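Local coordinates for protein P-granule scaffold (Caenorhabditis japonica, PDB 5W4A) that probably serves as a scaffold for the assembly of germline P granules, RNA-protein bodies linked to mRNA repression in C. elegans, at residues N196-L201 against D210-G215; T76-L81 against K94-L99. One frame throughout, in Å; residues are numbered along the deposited sequence.

Contact 1 (N196-L201 against D210-G215)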
loop_
_atom_site.group_PDB
_atom_site.type_symbol
_atom_site.label_atom_id
_atom_site.label_comp_id
_atom_site.label_asym_id
_atom_site.label_seq_id
_atom_site.Cartn_x
_atom_site.Cartn_y
_atom_site.Cartn_z
ATOM N N ASN C 196 -14.652 -6.467 5.226
ATOM C CA ASN C 196 -13.452 -7.304 5.193
ATOM C C ASN C 196 -13.225 -8.002 6.536
ATOM O O ASN C 196 -12.921 -9.196 6.589
ATOM C CB ASN C 196 -12.213 -6.481 4.851
ATOM C CG ASN C 196 -12.187 -6.035 3.407
ATOM O OD1 ASN C 196 -13.003 -6.458 2.558
ATOM N ND2 ASN C 196 -11.231 -5.150 3.114
ATOM N N PHE C 197 -13.363 -7.256 7.627
ATOM C CA PHE C 197 -13.217 -7.849 8.954
ATOM C C PHE C 197 -14.328 -8.862 9.230
ATOM O O PHE C 197 -14.044 -9.993 9.672
ATOM C CB PHE C 197 -13.205 -6.750 10.017
ATOM C CG PHE C 197 -13.143 -7.281 11.417
ATOM C CD1 PHE C 197 -12.246 -8.280 11.745
ATOM C CD2 PHE C 197 -13.938 -6.751 12.402
ATOM C CE1 PHE C 197 -12.186 -8.808 13.053
ATOM C CE2 PHE C 197 -13.855 -7.260 13.721
ATOM C CZ PHE C 197 -12.971 -8.271 14.019
ATOM N N LEU C 198 -15.585 -8.485 8.955
ATOM C CA LEU C 198 -16.708 -9.417 9.145
ATOM C C LEU C 198 -16.516 -10.709 8.337
ATOM O O LEU C 198 -16.913 -11.803 8.789
ATOM C CB LEU C 198 -18.034 -8.730 8.783
ATOM C CG LEU C 198 -18.541 -7.629 9.711
ATOM C CD1 LEU C 198 -19.659 -6.790 9.144
ATOM C CD2 LEU C 198 -19.034 -8.284 11.037
ATOM N N ASN C 199 -15.900 -10.633 7.156
ATOM C CA ASN C 199 -15.692 -11.839 6.363
ATOM C C ASN C 199 -14.820 -12.845 7.103
ATOM O O ASN C 199 -15.025 -14.059 6.982
ATOM C CB ASN C 199 -15.087 -11.474 5.001
ATOM C CG ASN C 199 -14.731 -12.695 4.173
ATOM O OD1 ASN C 199 -15.610 -13.414 3.700
ATOM N ND2 ASN C 199 -13.442 -12.933 3.995
ATOM N N ARG C 200 -13.844 -12.371 7.873
ATOM C CA ARG C 200 -13.062 -13.274 8.689
ATOM C C ARG C 200 -13.867 -13.716 9.905
ATOM O O ARG C 200 -13.848 -14.897 10.265
ATOM C CB ARG C 200 -11.756 -12.622 9.139
ATOM C CG ARG C 200 -10.768 -12.279 8.023
ATOM C CD ARG C 200 -10.086 -13.533 7.389
ATOM N NE ARG C 200 -9.573 -14.520 8.350
ATOM C CZ ARG C 200 -8.351 -14.516 8.899
ATOM N NH1 ARG C 200 -7.451 -13.561 8.629
ATOM N NH2 ARG C 200 -8.016 -15.489 9.738
ATOM N N LEU C 201 -14.583 -12.794 10.543
ATOM C CA LEU C 201 -15.337 -13.142 11.747
ATOM C C LEU C 201 -16.439 -14.134 11.466
ATOM O O LEU C 201 -16.762 -14.974 12.317
ATOM C CB LEU C 201 -15.985 -11.907 12.351
ATOM C CG LEU C 201 -15.214 -11.032 13.296
ATOM C CD1 LEU C 201 -16.234 -10.063 13.892
ATOM C CD2 LEU C 201 -14.509 -11.826 14.392
ATOM N N ASP C 210 -22.360 -10.735 14.530
ATOM C CA ASP C 210 -23.755 -10.335 14.694
ATOM C C ASP C 210 -23.891 -9.039 15.500
ATOM O O ASP C 210 -24.686 -8.165 15.141
ATOM C CB ASP C 210 -24.531 -11.480 15.341
ATOM C CG ASP C 210 -25.995 -11.148 15.567
ATOM O OD1 ASP C 210 -26.662 -10.684 14.615
ATOM O OD2 ASP C 210 -26.476 -11.372 16.698
ATOM N N ILE C 211 -23.076 -8.866 16.547
ATOM C CA ILE C 211 -23.126 -7.630 17.326
ATOM C C ILE C 211 -22.712 -6.439 16.462
ATOM O O ILE C 211 -23.352 -5.382 16.479
ATOM C CB ILE C 211 -22.242 -7.744 18.591
ATOM C CG1 ILE C 211 -22.590 -8.975 19.428
ATOM C CG2 ILE C 211 -22.447 -6.529 19.456
ATOM C CD1 ILE C 211 -21.514 -9.321 20.452
ATOM N N ILE C 212 -21.641 -6.589 15.686
ATOM C CA ILE C 212 -21.184 -5.489 14.844
ATOM C C ILE C 212 -22.248 -5.111 13.819
ATOM O O ILE C 212 -22.461 -3.926 13.534
ATOM C CB ILE C 212 -19.862 -5.865 14.159
ATOM C CG1 ILE C 212 -18.728 -5.896 15.204
ATOM C CG2 ILE C 212 -19.554 -4.891 13.005
ATOM C CD1 ILE C 212 -17.460 -6.487 14.694
ATOM N N ARG C 213 -22.896 -6.109 13.214
ATOM C CA ARG C 213 -23.922 -5.828 12.208
ATOM C C ARG C 213 -25.160 -5.209 12.835
ATOM O O ARG C 213 -25.742 -4.271 12.279
ATOM C CB ARG C 213 -24.320 -7.111 11.479
ATOM C CG ARG C 213 -23.297 -7.609 10.516
ATOM C CD ARG C 213 -23.894 -8.595 9.524
ATOM N NE ARG C 213 -22.914 -8.942 8.503
ATOM C CZ ARG C 213 -22.111 -9.997 8.552
ATOM N NH1 ARG C 213 -22.165 -10.853 9.577
ATOM N NH2 ARG C 213 -21.246 -10.197 7.572
ATOM N N ASN C 214 -25.574 -5.726 13.991
ATOM C CA ASN C 214 -26.924 -5.504 14.497
ATOM C C ASN C 214 -26.899 -4.792 15.843
ATOM O O ASN C 214 -27.190 -3.593 15.893
ATOM C CB ASN C 214 -27.649 -6.855 14.557
ATOM C CG ASN C 214 -27.609 -7.614 13.212
ATOM O OD1 ASN C 214 -27.772 -7.026 12.141
ATOM N ND2 ASN C 214 -27.386 -8.924 13.275
ATOM N N GLY C 215 -26.555 -5.474 16.939
ATOM C CA GLY C 215 -26.527 -4.842 18.250
ATOM C C GLY C 215 -26.197 -5.764 19.413
ATOM O O GLY C 215 -26.198 -6.990 19.289
#

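Contact 2 (T76-L81 against K94-L99)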
loop_
_atom_site.group_PDB
_atom_site.type_symbol
_atom_site.label_atom_id
_atom_site.label_comp_id
_atom_site.label_asym_id
_atom_site.label_seq_id
_atom_site.Cartn_x
_atom_site.Cartn_y
_atom_site.Cartn_z
ATOM N N THR C 76 4.777 -2.480 21.462
ATOM C CA THR C 76 3.689 -2.562 20.501
ATOM C C THR C 76 2.556 -1.626 20.892
ATOM O O THR C 76 2.059 -0.846 20.068
ATOM C CB THR C 76 3.239 -4.022 20.428
ATOM O OG1 THR C 76 4.304 -4.799 19.861
ATOM C CG2 THR C 76 1.972 -4.183 19.577
ATOM N N SER C 77 2.187 -1.634 22.171
ATOM C CA SER C 77 1.109 -0.766 22.619
ATOM C C SER C 77 1.515 0.699 22.598
ATOM O O SER C 77 0.660 1.562 22.416
ATOM C CB SER C 77 0.655 -1.203 24.004
ATOM O OG SER C 77 -0.148 -2.365 23.881
HETATM N N MSE C 78 2.800 0.999 22.721
HETATM C CA MSE C 78 3.269 2.375 22.532
HETATM C C MSE C 78 3.095 2.857 21.085
HETATM O O MSE C 78 2.809 4.040 20.850
HETATM C CB MSE C 78 4.713 2.495 22.951
HETATM C CG MSE C 78 4.824 2.449 24.471
HETATM SE SE MSE C 78 6.651 2.360 25.101
HETATM C CE MSE C 78 7.180 4.167 24.634
ATOM N N ASP C 79 3.302 1.968 20.102
ATOM C CA ASP C 79 2.916 2.276 18.726
ATOM C C ASP C 79 1.450 2.682 18.673
ATOM O O ASP C 79 1.092 3.671 18.032
ATOM C CB ASP C 79 3.117 1.086 17.778
ATOM C CG ASP C 79 4.542 0.874 17.313
ATOM O OD1 ASP C 79 5.464 1.681 17.568
ATOM O OD2 ASP C 79 4.754 -0.146 16.618
ATOM N N THR C 80 0.588 1.913 19.330
ATOM C CA THR C 80 -0.842 2.227 19.333
ATOM C C THR C 80 -1.094 3.595 19.960
ATOM O O THR C 80 -1.881 4.378 19.432
ATOM C CB THR C 80 -1.612 1.128 20.058
ATOM O OG1 THR C 80 -1.164 -0.117 19.491
ATOM C CG2 THR C 80 -3.128 1.288 19.867
ATOM N N LEU C 81 -0.406 3.913 21.058
ATOM C CA LEU C 81 -0.566 5.227 21.675
ATOM C C LEU C 81 -0.209 6.350 20.692
ATOM O O LEU C 81 -0.925 7.359 20.582
ATOM C CB LEU C 81 0.294 5.333 22.927
ATOM C CG LEU C 81 -0.032 4.451 24.129
ATOM C CD1 LEU C 81 0.995 4.737 25.220
ATOM C CD2 LEU C 81 -1.435 4.666 24.657
ATOM N N LYS C 94 5.434 8.544 29.539
ATOM C CA LYS C 94 5.571 7.809 30.796
ATOM C C LYS C 94 6.114 6.409 30.557
ATOM O O LYS C 94 7.027 5.962 31.262
ATOM C CB LYS C 94 4.224 7.735 31.530
ATOM C CG LYS C 94 4.167 6.712 32.700
ATOM C CD LYS C 94 2.732 6.361 33.133
ATOM C CE LYS C 94 2.031 7.536 33.810
ATOM N NZ LYS C 94 0.839 7.099 34.599
ATOM N N ARG C 95 5.525 5.674 29.601
ATOM C CA ARG C 95 5.982 4.314 29.336
ATOM C C ARG C 95 7.425 4.318 28.842
ATOM O O ARG C 95 8.208 3.425 29.187
ATOM C CB ARG C 95 5.070 3.635 28.304
ATOM C CG ARG C 95 3.627 3.483 28.763
ATOM C CD ARG C 95 3.475 2.447 29.843
ATOM N NE ARG C 95 2.114 2.508 30.377
ATOM C CZ ARG C 95 1.545 1.568 31.116
ATOM N NH1 ARG C 95 2.196 0.462 31.436
ATOM N NH2 ARG C 95 0.295 1.737 31.529
ATOM N N ASN C 96 7.788 5.312 28.031
ATOM C CA ASN C 96 9.149 5.382 27.516
ATOM C C ASN C 96 10.140 5.654 28.643
ATOM O O ASN C 96 11.217 5.055 28.687
ATOM C CB ASN C 96 9.240 6.436 26.427
ATOM C CG ASN C 96 10.258 6.077 25.361
ATOM O OD1 ASN C 96 10.450 4.897 25.043
ATOM N ND2 ASN C 96 10.894 7.079 24.790
ATOM N N GLN C 97 9.785 6.540 29.574
ATOM C CA GLN C 97 10.666 6.787 30.718
ATOM C C GLN C 97 10.904 5.508 31.519
ATOM O O GLN C 97 12.041 5.220 31.922
ATOM C CB GLN C 97 10.070 7.883 31.606
ATOM C CG GLN C 97 10.803 8.080 32.936
ATOM C CD GLN C 97 10.100 9.074 33.829
ATOM O OE1 GLN C 97 9.389 9.960 33.352
ATOM N NE2 GLN C 97 10.278 8.924 35.134
ATOM N N ASP C 98 9.842 4.723 31.746
ATOM C CA ASP C 98 9.934 3.451 32.466
ATOM C C ASP C 98 10.907 2.484 31.804
ATOM O O ASP C 98 11.549 1.671 32.480
ATOM C CB ASP C 98 8.555 2.788 32.518
ATOM C CG ASP C 98 7.949 2.758 33.898
ATOM O OD1 ASP C 98 8.571 3.253 34.861
ATOM O OD2 ASP C 98 6.825 2.217 33.995
ATOM N N LEU C 99 10.962 2.485 30.471
ATOM C CA LEU C 99 11.790 1.514 29.772
ATOM C C LEU C 99 13.277 1.821 29.917
ATOM O O LEU C 99 14.101 0.904 29.794
ATOM C CB LEU C 99 11.409 1.469 28.288
ATOM C CG LEU C 99 10.066 0.870 27.878
ATOM C CD1 LEU C 99 9.893 1.068 26.399
ATOM C CD2 LEU C 99 9.988 -0.617 28.206
#

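Contact 1 (N196-L201 against D210-G215)
Leu198 meets Ile212 and Arg213 with a different branch for each, and this division of labour organises the packing of helix 187-201 against helix 206-213, two consecutive helices joined by a short turn. The apolar contacts centre on Ile212. Its CG2 lies 4.0 Å from Leu198 CD2 as the two side chains slide past each other in opposite directions. Its other branch goes deeper: with CG1 anti to the carbonyl carbon (chi1 -71°), Ile212 CD1 reaches Phe197 CE2 at 3.8 Å and Leu201 CD1 at 3.9 Å, crossing both side chains at about a right angle. Phe197 and Leu201 are themselves paired one helical turn apart, Leu201 CG resting 3.6 Å above the plane of the Phe197 ring toward its rim. Phe48 adds a further wall, touching both Phe197 and Ile212.

The second kind of contact sets an alkyl group against a cation. The Arg213 chain runs extended from CG to NE and brings one face of its guanidinium against Leu198, whose CD1 stands 3.7 Å from the plane, offset toward the rim. Leu198 CB also approaches Arg213 NH2 at 3.7 Å. The charge is met in the turn, where Arg213 NH1 forms a salt bridge with Asp202. Shortening Leu198 to an alanine here would probably open a gap beside Ile212 CG2 and take the CD1 methyl from the guanidinium face, leaving Arg213 held chiefly by Asp202.

No hydrogen bond spans the two segments. The contact therefore illustrates how apolar burial and van der Waals packing can join neighbouring helices, while an exposed arginine at the margin lends a face to the packing and its NH1 end forms a salt bridge with an acid in the connecting turn.

Contact 2 (T76-L81 against K94-L99)
Met78, present as selenomethionine, reaches across to Arg95, Asn96 and Leu99 and alone supplies the close contacts from segment 76-81. The two helical segments run roughly antiparallel, at 152°, with their axes 11.1 Å apart at closest approach. The selenium of Met78 lies 3.8 Å from Arg95 CB and, tip to tip, 3.7 Å from Leu99 CD1. A bend at the last torsion (chi3 71°) then swings the terminal methyl toward Asn96, where Met78 CE comes within 3.6 Å of Asn96 CB and 3.4 Å of Asn96 OD1.

Arg95 contributes its aliphatic base rather than its charge. Beyond CB the chain turns at chi2 (-71°), and the guanidinium departs to a salt bridge with Glu91 and a cation-pi contact with Phe65.

Asn96, buried, offers the methyl a polar oxygen that is already well engaged: Asn96 OD1 accepts hydrogen bonds from the backbone N of His106 and from Thr105 OG1, while Asn96 ND2 binds Ser109 OG. These bonds fix the amide's rotation, so the methyl packs on a group held in place by the chain that follows its helix.

The chemistry implies a division between apolar packing and polar bonding. The Met78 side chain packs with its selenium and methyl on aliphatic carbons and an already engaged amide, and the polar ends of its neighbours find their partners outside this pair of segments.

How the contacts relate
From the N terminus, the chain first reaches contact 2, which joins helices 71-84 and 89-100, with 12 mostly helical residues between its segments. It then passes through the helices of the middle of the chain before contact 1 closes a shorter excursion, 8 residues between its segments, half of them helical. The two are in series, neither nesting nor crossing. The centres of contact 1 and contact 2 lie about 31 Å apart, on opposite sides of the chain's centre. A helix of each also reaches the N-terminal region: Asp79 forms a salt bridge with Arg6 and a hydrogen bond with Tyr17, and Arg200 a salt bridge with Glu10. Each contact thus joins consecutive helices locally, at separate flanks of one largely helical domain.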